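Local coordinates for Cgl0159-like domain-containing protein (Corynebacterium glutamicum, PDB 3FOK) that is of unknown function but belongs to a TIM-barrel family and is found as an assembly of five chains, at residues E36-D41 and Y218-L223; K43-A48 and D289-L294; A256-A261 and G273-Y278. All coordinates share one frame; numbering follows the deposited sequence.

Interaction 1: residues E36-D41 and Y218-L223; sequences ELLGED and YTWMKL
The backbone of W220, the residue that L37 and L38 touch, is hydrogen-bonded to I179 and L181 of the neighbouring parallel strand 179-189. This fixes the root of the indole, and everything that crosses to 36-41 from there on is apolar. CG of W220 lies beside the backbone N (chi1 -72°), and the six-membered end of the indole points at the two leucines. L38 meets the ring at its edge: CD2 lies near the ring plane, 4.1 Å from W220 CH2. L37 comes in obliquely at the next carbon, with CD1 4.2 Å from W220 CZ2. The leucines thus touch two adjacent ring carbons, each with a single methyl, while the backbones stay well apart; the nearest CA atoms, those of L37 and Y218, are 12.4 Å from each other. At the pyrrole edge Y218 O, from the residue just before the strand, lies in the indole plane, 3.8 Å from W220 CD1. Strand 219-224 is one of the eight parallel strands of a closed TIM barrel, and W220 stands near its start, while 36-41 belongs to the loop leading into the first strand, 44-48. Both parts thus meet at the N-terminal end of the barrel strands, where F144 meets the indole edge-to-face and the side chain of R268 touches both W220 and L38. Two residues further along, K222 NZ makes a salt bridge with E182, with K146 NZ close by. A second subunit packs here as well, its A20 against L38 and its A19 against W220.

Interaction 2: residues K43-A48 and D289-L294; sequences KLFIVA and DTAARL
With CG anti to the backbone N (chi1 172°) and the ring turned to chi2 33°, F45 reaches out from its strand to the flank of helix 289-294, where it meets A291 and A292. The CD2-CE2-CZ side of the ring does the touching: F45 CZ is 3.8 Å from A291 CB, and CE2 is equally far from A292 CA. A292 adds its methyl group, whose CB lies 3.9 Å from F45 CE2. Both alanines meet the ring obliquely, and no polar bond crosses. Because the helix presents only methyl groups and its own backbone, strand and helix come close; the CA atoms of F45 and A292 are just 6.9 Å apart. F45 itself is held at its root, its N bonded to D86 OD2. On the helix, D289 O accepts R293 N at 2.7 Å and also a weak bond from R293 NE, as the arginine lies back along its own helix with D289 CB over one face of the guanidinium, offset toward its rim. L294 N bonds to A291 O, three residues back, a tightening of the last turn. D289 continues outward to a salt bridge with R82. The contact is that of a TIM barrel joined at its seam, the first strand being covered by the last helix. V288 and V295 of the same helix, V85 and L276 also pack on the F45 ring, while the strand runs between parallel neighbours 87-90 and 267-272 and helix 284-295 has helix 252-261 alongside, with F255 against T290 and L294.

Interaction 3: residues A256-A261 and G273-Y278; sequences ASWEHA and GRTLLY
W258 pushes the six-membered end of its indole up to T275 and L276, each of which meets it with one methyl. T275 CG2 approaches W258 CH2 obliquely at 3.9 Å. L276 CD2 sits at the ring edge, near its plane, 4.2 Å from W258 CZ3. The indole does most of the bridging: its CG stands beside the backbone N (chi1 -65°), and the ring extends away from helix 256-261 to meet T275 coming from the opposite direction, although the CA atoms of W258 and T275 are 12.3 Å apart. T275 turns its methyl to the contact by placing CG2 anti to the backbone N, with OG1 beside that N. L276 does not start out toward the helix, but the end of its side chain swings nearer. No hydrogen bond crosses, so the join is purely apolar. In the barrel, helix 252-261 follows strand 240-243 and precedes strand 267-272, and W258 also packs on L270 and V272 of that second strand, on V225 and on F255, whose ring plane stands at about 75° to the indole. L276 also touches A291 of helix 284-295.

Interactions 2 and 3 are buried and adjoin through L276, their centres about 9 Å apart, so one apolar layer runs from helix 252-261 through the loop after strand 267-272 to the first strand and last helix. Interaction 1 is only partly buried, lies where the strands begin, and also meets a second subunit, which the other two do not. It connects to interaction 2 through L37 O against L44 CD1. No hydrogen bond crosses any of them, but in interaction 2 two helix alanines let a phenylalanine close in, whereas in interactions 1 and 3 a long indole bridges backbones some 12 Å apart. Along the chain, 256-261/273-278 is nested within 43-48/289-294, whereas the segments of interactions 1 and 2 alternate.

Interaction 1: residues E36-D41 and Y218-L223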
ATOM      1  N   GLU A  36      18.367 -33.287  10.934  1.00 33.33           N
ATOM      2  CA  GLU A  36      18.175 -32.364  12.042  1.00 34.54           C
ATOM      3  C   GLU A  36      18.994 -31.121  11.724  1.00 34.03           C
ATOM      4  O   GLU A  36      20.006 -31.201  11.023  1.00 33.58           O
ATOM      5  CB  GLU A  36      18.680 -32.982  13.348  1.00 38.45           C
ATOM      6  CG  GLU A  36      17.833 -34.122  13.898  1.00 43.91           C
ATOM      7  CD  GLU A  36      16.542 -33.636  14.535  1.00 47.79           C
ATOM      8  OE1 GLU A  36      16.604 -32.713  15.380  1.00 49.55           O
ATOM      9  OE2 GLU A  36      15.469 -34.182  14.201  1.00 49.64           O
ATOM     10  N   LEU A  37      18.555 -29.975  12.229  1.00 33.49           N
ATOM     11  CA  LEU A  37      19.263 -28.729  11.985  1.00 33.89           C
ATOM     12  C   LEU A  37      20.679 -28.839  12.541  1.00 34.18           C
ATOM     13  O   LEU A  37      21.660 -28.698  11.813  1.00 35.23           O
ATOM     14  CB  LEU A  37      18.543 -27.568  12.669  1.00 33.14           C
ATOM     15  CG  LEU A  37      18.653 -26.177  12.034  1.00 34.07           C
ATOM     16  CD1 LEU A  37      18.309 -25.141  13.096  1.00 33.56           C
ATOM     17  CD2 LEU A  37      20.046 -25.919  11.488  1.00 33.65           C
ATOM     18  N   LEU A  38      20.771 -29.097  13.839  1.00 34.28           N
ATOM     19  CA  LEU A  38      22.065 -29.212  14.497  1.00 35.16           C
ATOM     20  C   LEU A  38      22.490 -30.657  14.697  1.00 36.17           C
ATOM     21  O   LEU A  38      21.703 -31.497  15.140  1.00 36.71           O
ATOM     22  CB  LEU A  38      22.027 -28.495  15.847  1.00 33.73           C
ATOM     23  CG  LEU A  38      21.739 -26.996  15.761  1.00 32.44           C
ATOM     24  CD1 LEU A  38      21.598 -26.424  17.161  1.00 33.15           C
ATOM     25  CD2 LEU A  38      22.858 -26.302  15.000  1.00 32.51           C
ATOM     26  N   GLY A  39      23.745 -30.938  14.365  1.00 36.83           N
ATOM     27  CA  GLY A  39      24.266 -32.279  14.521  1.00 38.33           C
ATOM     28  C   GLY A  39      24.654 -32.545  15.961  1.00 39.37           C
ATOM     29  O   GLY A  39      24.266 -31.809  16.870  1.00 39.68           O
ATOM     30  N   GLU A  40      25.434 -33.595  16.168  1.00 40.37           N
ATOM     31  CA  GLU A  40      25.874 -33.975  17.500  1.00 41.38           C
ATOM     32  C   GLU A  40      26.773 -32.935  18.162  1.00 39.91           C
ATOM     33  O   GLU A  40      26.693 -32.725  19.374  1.00 39.08           O
ATOM     34  CB  GLU A  40      26.591 -35.327  17.443  1.00 44.34           C
ATOM     35  CG  GLU A  40      25.674 -36.500  17.097  1.00 50.34           C
ATOM     36  CD  GLU A  40      25.109 -36.431  15.682  1.00 53.96           C
ATOM     37  OE1 GLU A  40      24.141 -37.171  15.394  1.00 55.96           O
ATOM     38  OE2 GLU A  40      25.636 -35.655  14.852  1.00 55.72           O
ATOM     39  N   ASP A  41      27.619 -32.275  17.376  1.00 38.71           N
ATOM     40  CA  ASP A  41      28.523 -31.274  17.935  1.00 37.21           C
ATOM     41  C   ASP A  41      27.882 -29.889  17.997  1.00 35.54           C
ATOM     42  O   ASP A  41      28.517 -28.919  18.405  1.00 35.31           O
ATOM     43  CB  ASP A  41      29.830 -31.236  17.133  1.00 38.07           C
ATOM     44  CG  ASP A  41      29.687 -30.530  15.802  1.00 40.05           C
ATOM     45  OD1 ASP A  41      28.614 -30.641  15.172  1.00 41.75           O
ATOM     46  OD2 ASP A  41      30.660 -29.872  15.380  1.00 41.17           O
ATOM     47  N   TYR A 218      13.310 -17.502  17.092  1.00 20.52           N
ATOM     48  CA  TYR A 218      13.799 -18.320  15.994  1.00 18.82           C
ATOM     49  C   TYR A 218      14.797 -17.563  15.143  1.00 19.18           C
ATOM     50  O   TYR A 218      15.141 -18.003  14.045  1.00 19.80           O
ATOM     51  CB  TYR A 218      12.647 -18.780  15.097  1.00 18.70           C
ATOM     52  CG  TYR A 218      11.940 -19.997  15.617  1.00 18.58           C
ATOM     53  CD1 TYR A 218      10.956 -19.888  16.595  1.00 18.87           C
ATOM     54  CD2 TYR A 218      12.307 -21.272  15.181  1.00 18.72           C
ATOM     55  CE1 TYR A 218      10.352 -21.022  17.136  1.00 19.70           C
ATOM     56  CE2 TYR A 218      11.715 -22.411  15.712  1.00 19.52           C
ATOM     57  CZ  TYR A 218      10.740 -22.278  16.693  1.00 20.84           C
ATOM     58  OH  TYR A 218      10.171 -23.401  17.242  1.00 19.66           O
ATOM     59  N   THR A 219      15.279 -16.431  15.639  1.00 17.86           N
ATOM     60  CA  THR A 219      16.208 -15.655  14.841  1.00 18.32           C
ATOM     61  C   THR A 219      17.676 -15.849  15.199  1.00 17.23           C
ATOM     62  O   THR A 219      18.058 -15.872  16.365  1.00 15.20           O
ATOM     63  CB  THR A 219      15.850 -14.147  14.875  1.00 17.78           C
ATOM     64  OG1 THR A 219      16.682 -13.471  15.821  1.00 21.25           O
ATOM     65  CG2 THR A 219      14.390 -13.958  15.269  1.00 15.78           C
ATOM     66  N   TRP A 220      18.480 -16.004  14.153  1.00 17.64           N
ATOM     67  CA  TRP A 220      19.919 -16.192  14.254  1.00 18.29           C
ATOM     68  C   TRP A 220      20.586 -14.950  13.684  1.00 19.35           C
ATOM     69  O   TRP A 220      19.947 -14.130  13.031  1.00 19.41           O
ATOM     70  CB  TRP A 220      20.363 -17.398  13.422  1.00 17.46           C
ATOM     71  CG  TRP A 220      19.985 -18.729  13.977  1.00 17.01           C
ATOM     72  CD1 TRP A 220      18.742 -19.136  14.360  1.00 18.04           C
ATOM     73  CD2 TRP A 220      20.855 -19.846  14.185  1.00 17.66           C
ATOM     74  NE1 TRP A 220      18.780 -20.440  14.794  1.00 16.74           N
ATOM     75  CE2 TRP A 220      20.067 -20.902  14.698  1.00 17.30           C
ATOM     76  CE3 TRP A 220      22.226 -20.061  13.985  1.00 16.82           C
ATOM     77  CZ2 TRP A 220      20.602 -22.153  15.017  1.00 17.67           C
ATOM     78  CZ3 TRP A 220      22.763 -21.308  14.300  1.00 16.75           C
ATOM     79  CH2 TRP A 220      21.949 -22.337  14.812  1.00 18.94           C
HETATM   80  N   MSE A 221      21.882 -14.826  13.925  1.00 21.66           N
HETATM   81  CA  MSE A 221      22.650 -13.702  13.420  1.00 22.98           C
HETATM   82  C   MSE A 221      23.738 -14.240  12.504  1.00 21.71           C
HETATM   83  O   MSE A 221      24.318 -15.295  12.757  1.00 19.96           O
HETATM   84  CB  MSE A 221      23.303 -12.927  14.571  1.00 26.26           C
HETATM   85  CG  MSE A 221      22.342 -12.191  15.488  1.00 32.23           C
HETATM   86 SE   MSE A 221      21.621 -10.570  14.711  1.00 40.73          SE
HETATM   87  CE  MSE A 221      19.814 -11.143  14.398  1.00 38.34           C
ATOM     88  N   LYS A 222      23.992 -13.513  11.427  1.00 21.08           N
ATOM     89  CA  LYS A 222      25.034 -13.865  10.474  1.00 21.28           C
ATOM     90  C   LYS A 222      25.899 -12.612  10.528  1.00 20.77           C
ATOM     91  O   LYS A 222      25.552 -11.586   9.949  1.00 19.48           O
ATOM     92  CB  LYS A 222      24.430 -14.066   9.084  1.00 21.99           C
ATOM     93  CG  LYS A 222      25.396 -14.556   8.019  1.00 23.17           C
ATOM     94  CD  LYS A 222      24.671 -14.668   6.683  1.00 25.05           C
ATOM     95  CE  LYS A 222      25.621 -14.951   5.537  1.00 25.30           C
ATOM     96  NZ  LYS A 222      24.920 -14.825   4.229  1.00 26.59           N
ATOM     97  N   LEU A 223      27.009 -12.692  11.255  1.00 21.04           N
ATOM     98  CA  LEU A 223      27.884 -11.542  11.431  1.00 20.77           C
ATOM     99  C   LEU A 223      29.252 -11.652  10.778  1.00 22.64           C
ATOM    100  O   LEU A 223      29.730 -12.748  10.482  1.00 23.65           O
ATOM    101  CB  LEU A 223      28.082 -11.276  12.924  1.00 20.60           C
ATOM    102  CG  LEU A 223      26.834 -11.195  13.806  1.00 19.88           C
ATOM    103  CD1 LEU A 223      27.254 -10.971  15.245  1.00 18.02           C
ATOM    104  CD2 LEU A 223      25.928 -10.074  13.331  1.00 19.49           C
TER

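Interaction 2: residues K43-A48 and D289-L294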
ATOM      1  N   LYS A  43      27.330 -27.748  15.856  1.00 29.29           N
ATOM      2  CA  LYS A  43      27.875 -26.740  14.953  1.00 28.84           C
ATOM      3  C   LYS A  43      27.254 -26.833  13.565  1.00 28.66           C
ATOM      4  O   LYS A  43      26.706 -27.871  13.184  1.00 28.74           O
ATOM      5  CB  LYS A  43      29.394 -26.875  14.846  1.00 30.83           C
ATOM      6  CG  LYS A  43      30.174 -26.054  15.869  1.00 31.18           C
ATOM      7  CD  LYS A  43      29.885 -26.486  17.293  1.00 32.27           C
ATOM      8  CE  LYS A  43      30.782 -25.753  18.281  1.00 34.62           C
ATOM      9  NZ  LYS A  43      30.578 -24.276  18.244  1.00 36.65           N
ATOM     10  N   LEU A  44      27.357 -25.744  12.807  1.00 27.24           N
ATOM     11  CA  LEU A  44      26.781 -25.689  11.471  1.00 24.98           C
ATOM     12  C   LEU A  44      27.735 -25.014  10.487  1.00 23.99           C
ATOM     13  O   LEU A  44      28.342 -23.991  10.801  1.00 24.30           O
ATOM     14  CB  LEU A  44      25.455 -24.923  11.538  1.00 24.91           C
ATOM     15  CG  LEU A  44      24.352 -25.148  10.506  1.00 24.85           C
ATOM     16  CD1 LEU A  44      23.889 -26.598  10.544  1.00 24.54           C
ATOM     17  CD2 LEU A  44      23.188 -24.217  10.820  1.00 26.16           C
ATOM     18  N   PHE A  45      27.873 -25.602   9.303  1.00 23.54           N
ATOM     19  CA  PHE A  45      28.733 -25.053   8.254  1.00 23.33           C
ATOM     20  C   PHE A  45      27.936 -25.024   6.959  1.00 22.95           C
ATOM     21  O   PHE A  45      27.582 -26.068   6.409  1.00 23.99           O
ATOM     22  CB  PHE A  45      30.000 -25.902   8.094  1.00 23.64           C
ATOM     23  CG  PHE A  45      30.855 -25.521   6.909  1.00 23.45           C
ATOM     24  CD1 PHE A  45      30.942 -24.199   6.480  1.00 24.92           C
ATOM     25  CD2 PHE A  45      31.596 -26.489   6.238  1.00 23.60           C
ATOM     26  CE1 PHE A  45      31.756 -23.848   5.399  1.00 24.42           C
ATOM     27  CE2 PHE A  45      32.410 -26.150   5.164  1.00 23.09           C
ATOM     28  CZ  PHE A  45      32.490 -24.825   4.743  1.00 24.02           C
ATOM     29  N   ILE A  46      27.657 -23.816   6.480  1.00 22.28           N
ATOM     30  CA  ILE A  46      26.867 -23.628   5.273  1.00 20.98           C
ATOM     31  C   ILE A  46      27.581 -22.802   4.208  1.00 21.27           C
ATOM     32  O   ILE A  46      28.188 -21.772   4.512  1.00 21.05           O
ATOM     33  CB  ILE A  46      25.527 -22.959   5.643  1.00 20.73           C
ATOM     34  CG1 ILE A  46      24.685 -23.948   6.450  1.00 21.09           C
ATOM     35  CG2 ILE A  46      24.794 -22.491   4.389  1.00 20.63           C
ATOM     36  CD1 ILE A  46      23.430 -23.359   7.035  1.00 23.69           C
ATOM     37  N   VAL A  47      27.509 -23.261   2.961  1.00 19.57           N
ATOM     38  CA  VAL A  47      28.143 -22.548   1.862  1.00 18.91           C
ATOM     39  C   VAL A  47      27.101 -21.669   1.171  1.00 18.22           C
ATOM     40  O   VAL A  47      26.029 -22.138   0.793  1.00 17.77           O
ATOM     41  CB  VAL A  47      28.756 -23.523   0.839  1.00 19.76           C
ATOM     42  CG1 VAL A  47      29.735 -22.776  -0.046  1.00 18.83           C
ATOM     43  CG2 VAL A  47      29.455 -24.668   1.560  1.00 21.99           C
ATOM     44  N   ALA A  48      27.430 -20.392   1.008  1.00 18.08           N
ATOM     45  CA  ALA A  48      26.521 -19.420   0.409  1.00 19.32           C
ATOM     46  C   ALA A  48      26.759 -19.096  -1.063  1.00 20.57           C
ATOM     47  O   ALA A  48      27.900 -18.972  -1.513  1.00 21.90           O
ATOM     48  CB  ALA A  48      26.562 -18.135   1.222  1.00 18.17           C
ATOM     49  N   ASP A 289      37.631 -27.845   2.841  1.00 25.29           N
ATOM     50  CA  ASP A 289      38.060 -28.768   3.896  1.00 24.45           C
ATOM     51  C   ASP A 289      38.623 -28.007   5.089  1.00 25.31           C
ATOM     52  O   ASP A 289      38.332 -28.334   6.239  1.00 24.92           O
ATOM     53  CB  ASP A 289      39.125 -29.738   3.382  1.00 24.03           C
ATOM     54  CG  ASP A 289      38.554 -30.801   2.463  1.00 26.23           C
ATOM     55  OD1 ASP A 289      37.465 -31.336   2.769  1.00 27.06           O
ATOM     56  OD2 ASP A 289      39.202 -31.116   1.443  1.00 27.33           O
ATOM     57  N   THR A 290      39.442 -26.999   4.804  1.00 26.34           N
ATOM     58  CA  THR A 290      40.039 -26.177   5.846  1.00 27.44           C
ATOM     59  C   THR A 290      38.916 -25.658   6.734  1.00 28.97           C
ATOM     60  O   THR A 290      38.883 -25.922   7.942  1.00 29.04           O
ATOM     61  CB  THR A 290      40.780 -24.974   5.245  1.00 28.27           C
ATOM     62  OG1 THR A 290      41.838 -25.439   4.399  1.00 30.30           O
ATOM     63  CG2 THR A 290      41.359 -24.098   6.344  1.00 27.45           C
ATOM     64  N   ALA A 291      37.997 -24.923   6.113  1.00 28.96           N
ATOM     65  CA  ALA A 291      36.854 -24.353   6.811  1.00 29.23           C
ATOM     66  C   ALA A 291      36.076 -25.452   7.531  1.00 30.22           C
ATOM     67  O   ALA A 291      35.711 -25.310   8.702  1.00 29.94           O
ATOM     68  CB  ALA A 291      35.949 -23.631   5.819  1.00 28.19           C
ATOM     69  N   ALA A 292      35.827 -26.549   6.822  1.00 29.93           N
ATOM     70  CA  ALA A 292      35.090 -27.670   7.383  1.00 30.43           C
ATOM     71  C   ALA A 292      35.721 -28.194   8.668  1.00 31.54           C
ATOM     72  O   ALA A 292      35.045 -28.349   9.685  1.00 30.17           O
ATOM     73  CB  ALA A 292      34.999 -28.790   6.361  1.00 30.76           C
ATOM     74  N   ARG A 293      37.021 -28.470   8.614  1.00 33.53           N
ATOM     75  CA  ARG A 293      37.737 -29.002   9.767  1.00 35.76           C
ATOM     76  C   ARG A 293      37.951 -27.946  10.845  1.00 35.65           C
ATOM     77  O   ARG A 293      38.506 -28.223  11.909  1.00 36.51           O
ATOM     78  CB  ARG A 293      39.063 -29.620   9.304  1.00 37.47           C
ATOM     79  CG  ARG A 293      38.837 -30.853   8.407  1.00 42.97           C
ATOM     80  CD  ARG A 293      40.109 -31.403   7.757  1.00 45.71           C
ATOM     81  NE  ARG A 293      40.777 -30.424   6.901  1.00 48.19           N
ATOM     82  CZ  ARG A 293      41.731 -30.718   6.020  1.00 48.98           C
ATOM     83  NH1 ARG A 293      42.136 -31.975   5.864  1.00 49.06           N
ATOM     84  NH2 ARG A 293      42.290 -29.751   5.301  1.00 48.87           N
ATOM     85  N   LEU A 294      37.480 -26.735  10.569  1.00 34.95           N
ATOM     86  CA  LEU A 294      37.586 -25.626  11.507  1.00 33.15           C
ATOM     87  C   LEU A 294      36.281 -25.570  12.301  1.00 33.29           C
ATOM     88  O   LEU A 294      36.264 -25.184  13.468  1.00 34.14           O
ATOM     89  CB  LEU A 294      37.797 -24.323  10.733  1.00 30.55           C
ATOM     90  CG  LEU A 294      38.856 -23.331  11.220  1.00 30.19           C
ATOM     91  CD1 LEU A 294      40.132 -24.055  11.625  1.00 27.80           C
ATOM     92  CD2 LEU A 294      39.141 -22.336  10.103  1.00 26.07           C
TER

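Interaction 3: residues A256-A261 and G273-Y278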
ATOM      1  N   ALA A 256      42.482 -17.874  10.325  1.00 37.38           N
ATOM      2  CA  ALA A 256      42.870 -17.716  11.721  1.00 35.83           C
ATOM      3  C   ALA A 256      41.858 -16.883  12.500  1.00 35.20           C
ATOM      4  O   ALA A 256      41.542 -17.199  13.646  1.00 35.20           O
ATOM      5  CB  ALA A 256      44.254 -17.077  11.808  1.00 34.50           C
ATOM      6  N   SER A 257      41.356 -15.817  11.885  1.00 34.17           N
ATOM      7  CA  SER A 257      40.381 -14.962  12.551  1.00 33.59           C
ATOM      8  C   SER A 257      39.081 -15.726  12.795  1.00 33.51           C
ATOM      9  O   SER A 257      38.422 -15.529  13.817  1.00 33.47           O
ATOM     10  CB  SER A 257      40.107 -13.711  11.716  1.00 32.88           C
ATOM     11  OG  SER A 257      39.587 -14.046  10.443  1.00 33.92           O
ATOM     12  N   TRP A 258      38.717 -16.595  11.856  1.00 32.34           N
ATOM     13  CA  TRP A 258      37.506 -17.396  11.991  1.00 32.23           C
ATOM     14  C   TRP A 258      37.689 -18.366  13.149  1.00 33.23           C
ATOM     15  O   TRP A 258      36.814 -18.508  14.004  1.00 33.51           O
ATOM     16  CB  TRP A 258      37.239 -18.200  10.713  1.00 30.18           C
ATOM     17  CG  TRP A 258      36.941 -17.380   9.498  1.00 28.46           C
ATOM     18  CD1 TRP A 258      36.832 -16.022   9.426  1.00 27.88           C
ATOM     19  CD2 TRP A 258      36.708 -17.873   8.172  1.00 27.39           C
ATOM     20  NE1 TRP A 258      36.546 -15.638   8.138  1.00 29.23           N
ATOM     21  CE2 TRP A 258      36.464 -16.754   7.348  1.00 27.50           C
ATOM     22  CE3 TRP A 258      36.679 -19.152   7.603  1.00 26.91           C
ATOM     23  CZ2 TRP A 258      36.195 -16.875   5.982  1.00 26.93           C
ATOM     24  CZ3 TRP A 258      36.411 -19.272   6.239  1.00 26.71           C
ATOM     25  CH2 TRP A 258      36.172 -18.138   5.447  1.00 26.49           C
ATOM     26  N   GLU A 259      38.838 -19.034  13.161  1.00 34.03           N
ATOM     27  CA  GLU A 259      39.160 -20.000  14.198  1.00 34.91           C
ATOM     28  C   GLU A 259      39.015 -19.386  15.588  1.00 34.26           C
ATOM     29  O   GLU A 259      38.486 -20.021  16.500  1.00 33.41           O
ATOM     30  CB  GLU A 259      40.583 -20.526  13.991  1.00 37.67           C
ATOM     31  CG  GLU A 259      41.010 -21.602  14.975  1.00 41.04           C
ATOM     32  CD  GLU A 259      42.343 -22.230  14.605  1.00 44.07           C
ATOM     33  OE1 GLU A 259      43.320 -21.479  14.392  1.00 45.15           O
ATOM     34  OE2 GLU A 259      42.415 -23.476  14.532  1.00 45.36           O
ATOM     35  N   HIS A 260      39.478 -18.150  15.751  1.00 33.51           N
ATOM     36  CA  HIS A 260      39.369 -17.478  17.041  1.00 32.34           C
ATOM     37  C   HIS A 260      37.922 -17.152  17.385  1.00 31.32           C
ATOM     38  O   HIS A 260      37.435 -17.501  18.459  1.00 31.93           O
ATOM     39  CB  HIS A 260      40.169 -16.176  17.061  1.00 33.60           C
ATOM     40  CG  HIS A 260      39.845 -15.302  18.233  1.00 35.06           C
ATOM     41  ND1 HIS A 260      40.121 -15.671  19.533  1.00 35.08           N
ATOM     42  CD2 HIS A 260      39.200 -14.114  18.308  1.00 35.66           C
ATOM     43  CE1 HIS A 260      39.656 -14.749  20.358  1.00 35.81           C
ATOM     44  NE2 HIS A 260      39.092 -13.795  19.641  1.00 37.03           N
ATOM     45  N   ALA A 261      37.242 -16.470  16.471  1.00 29.52           N
ATOM     46  CA  ALA A 261      35.850 -16.085  16.675  1.00 29.08           C
ATOM     47  C   ALA A 261      34.973 -17.305  16.927  1.00 27.83           C
ATOM     48  O   ALA A 261      34.020 -17.254  17.706  1.00 25.52           O
ATOM     49  CB  ALA A 261      35.342 -15.317  15.457  1.00 28.79           C
ATOM     50  N   GLY A 273      30.666 -17.872   1.575  1.00 27.55           N
ATOM     51  CA  GLY A 273      30.478 -18.111   0.159  1.00 27.45           C
ATOM     52  C   GLY A 273      31.652 -17.720  -0.721  1.00 28.60           C
ATOM     53  O   GLY A 273      32.468 -18.566  -1.093  1.00 28.43           O
ATOM     54  N   ARG A 274      31.733 -16.434  -1.054  1.00 28.88           N
ATOM     55  CA  ARG A 274      32.783 -15.898  -1.919  1.00 28.44           C
ATOM     56  C   ARG A 274      34.176 -16.516  -1.719  1.00 29.74           C
ATOM     57  O   ARG A 274      34.832 -16.899  -2.683  1.00 27.83           O
ATOM     58  CB  ARG A 274      32.884 -14.376  -1.738  1.00 28.88           C
ATOM     59  CG  ARG A 274      31.549 -13.607  -1.772  1.00 26.04           C
ATOM     60  CD  ARG A 274      31.079 -13.208  -0.362  1.00 22.38           C
ATOM     61  NE  ARG A 274      30.615 -14.343   0.441  1.00 15.65           N
ATOM     62  CZ  ARG A 274      30.289 -14.270   1.725  1.00 10.23           C
ATOM     63  NH1 ARG A 274      30.379 -13.126   2.369  1.00  8.35           N
ATOM     64  NH2 ARG A 274      29.865 -15.342   2.361  1.00 12.83           N
ATOM     65  N   THR A 275      34.624 -16.610  -0.470  1.00 30.41           N
ATOM     66  CA  THR A 275      35.951 -17.145  -0.163  1.00 31.74           C
ATOM     67  C   THR A 275      36.179 -18.644  -0.370  1.00 32.28           C
ATOM     68  O   THR A 275      37.251 -19.052  -0.822  1.00 33.21           O
ATOM     69  CB  THR A 275      36.355 -16.774   1.284  1.00 32.61           C
ATOM     70  OG1 THR A 275      36.813 -15.417   1.311  1.00 33.38           O
ATOM     71  CG2 THR A 275      37.451 -17.689   1.801  1.00 35.68           C
ATOM     72  N   LEU A 276      35.178 -19.458  -0.049  1.00 31.92           N
ATOM     73  CA  LEU A 276      35.293 -20.906  -0.180  1.00 31.36           C
ATOM     74  C   LEU A 276      35.117 -21.384  -1.621  1.00 32.32           C
ATOM     75  O   LEU A 276      35.762 -22.343  -2.049  1.00 32.60           O
ATOM     76  CB  LEU A 276      34.284 -21.579   0.753  1.00 30.01           C
ATOM     77  CG  LEU A 276      34.445 -21.129   2.211  1.00 28.75           C
ATOM     78  CD1 LEU A 276      33.340 -21.730   3.059  1.00 30.96           C
ATOM     79  CD2 LEU A 276      35.817 -21.534   2.737  1.00 28.86           C
ATOM     80  N   LEU A 277      34.223 -20.729  -2.356  1.00 33.14           N
ATOM     81  CA  LEU A 277      33.999 -21.038  -3.768  1.00 32.84           C
ATOM     82  C   LEU A 277      34.836 -19.937  -4.397  1.00 34.49           C
ATOM     83  O   LEU A 277      34.857 -18.827  -3.878  1.00 36.69           O
ATOM     84  CB  LEU A 277      32.538 -20.819  -4.152  1.00 31.13           C
ATOM     85  CG  LEU A 277      31.419 -21.474  -3.341  1.00 30.77           C
ATOM     86  CD1 LEU A 277      30.104 -20.786  -3.667  1.00 29.94           C
ATOM     87  CD2 LEU A 277      31.348 -22.963  -3.644  1.00 29.29           C
ATOM     88  N   TYR A 278      35.529 -20.212  -5.494  1.00 35.36           N
ATOM     89  CA  TYR A 278      36.354 -19.173  -6.115  1.00 36.30           C
ATOM     90  C   TYR A 278      37.465 -18.710  -5.172  1.00 37.27           C
ATOM     91  O   TYR A 278      37.578 -17.518  -4.878  1.00 36.71           O
ATOM     92  CB  TYR A 278      35.511 -17.945  -6.475  1.00 34.33           C
ATOM     93  CG  TYR A 278      34.247 -18.253  -7.225  1.00 34.66           C
ATOM     94  CD1 TYR A 278      34.275 -18.584  -8.579  1.00 33.62           C
ATOM     95  CD2 TYR A 278      33.018 -18.242  -6.570  1.00 34.79           C
ATOM     96  CE1 TYR A 278      33.105 -18.899  -9.261  1.00 34.15           C
ATOM     97  CE2 TYR A 278      31.848 -18.561  -7.238  1.00 34.34           C
ATOM     98  CZ  TYR A 278      31.896 -18.888  -8.582  1.00 33.44           C
ATOM     99  OH  TYR A 278      30.736 -19.220  -9.238  1.00 34.03           O
TER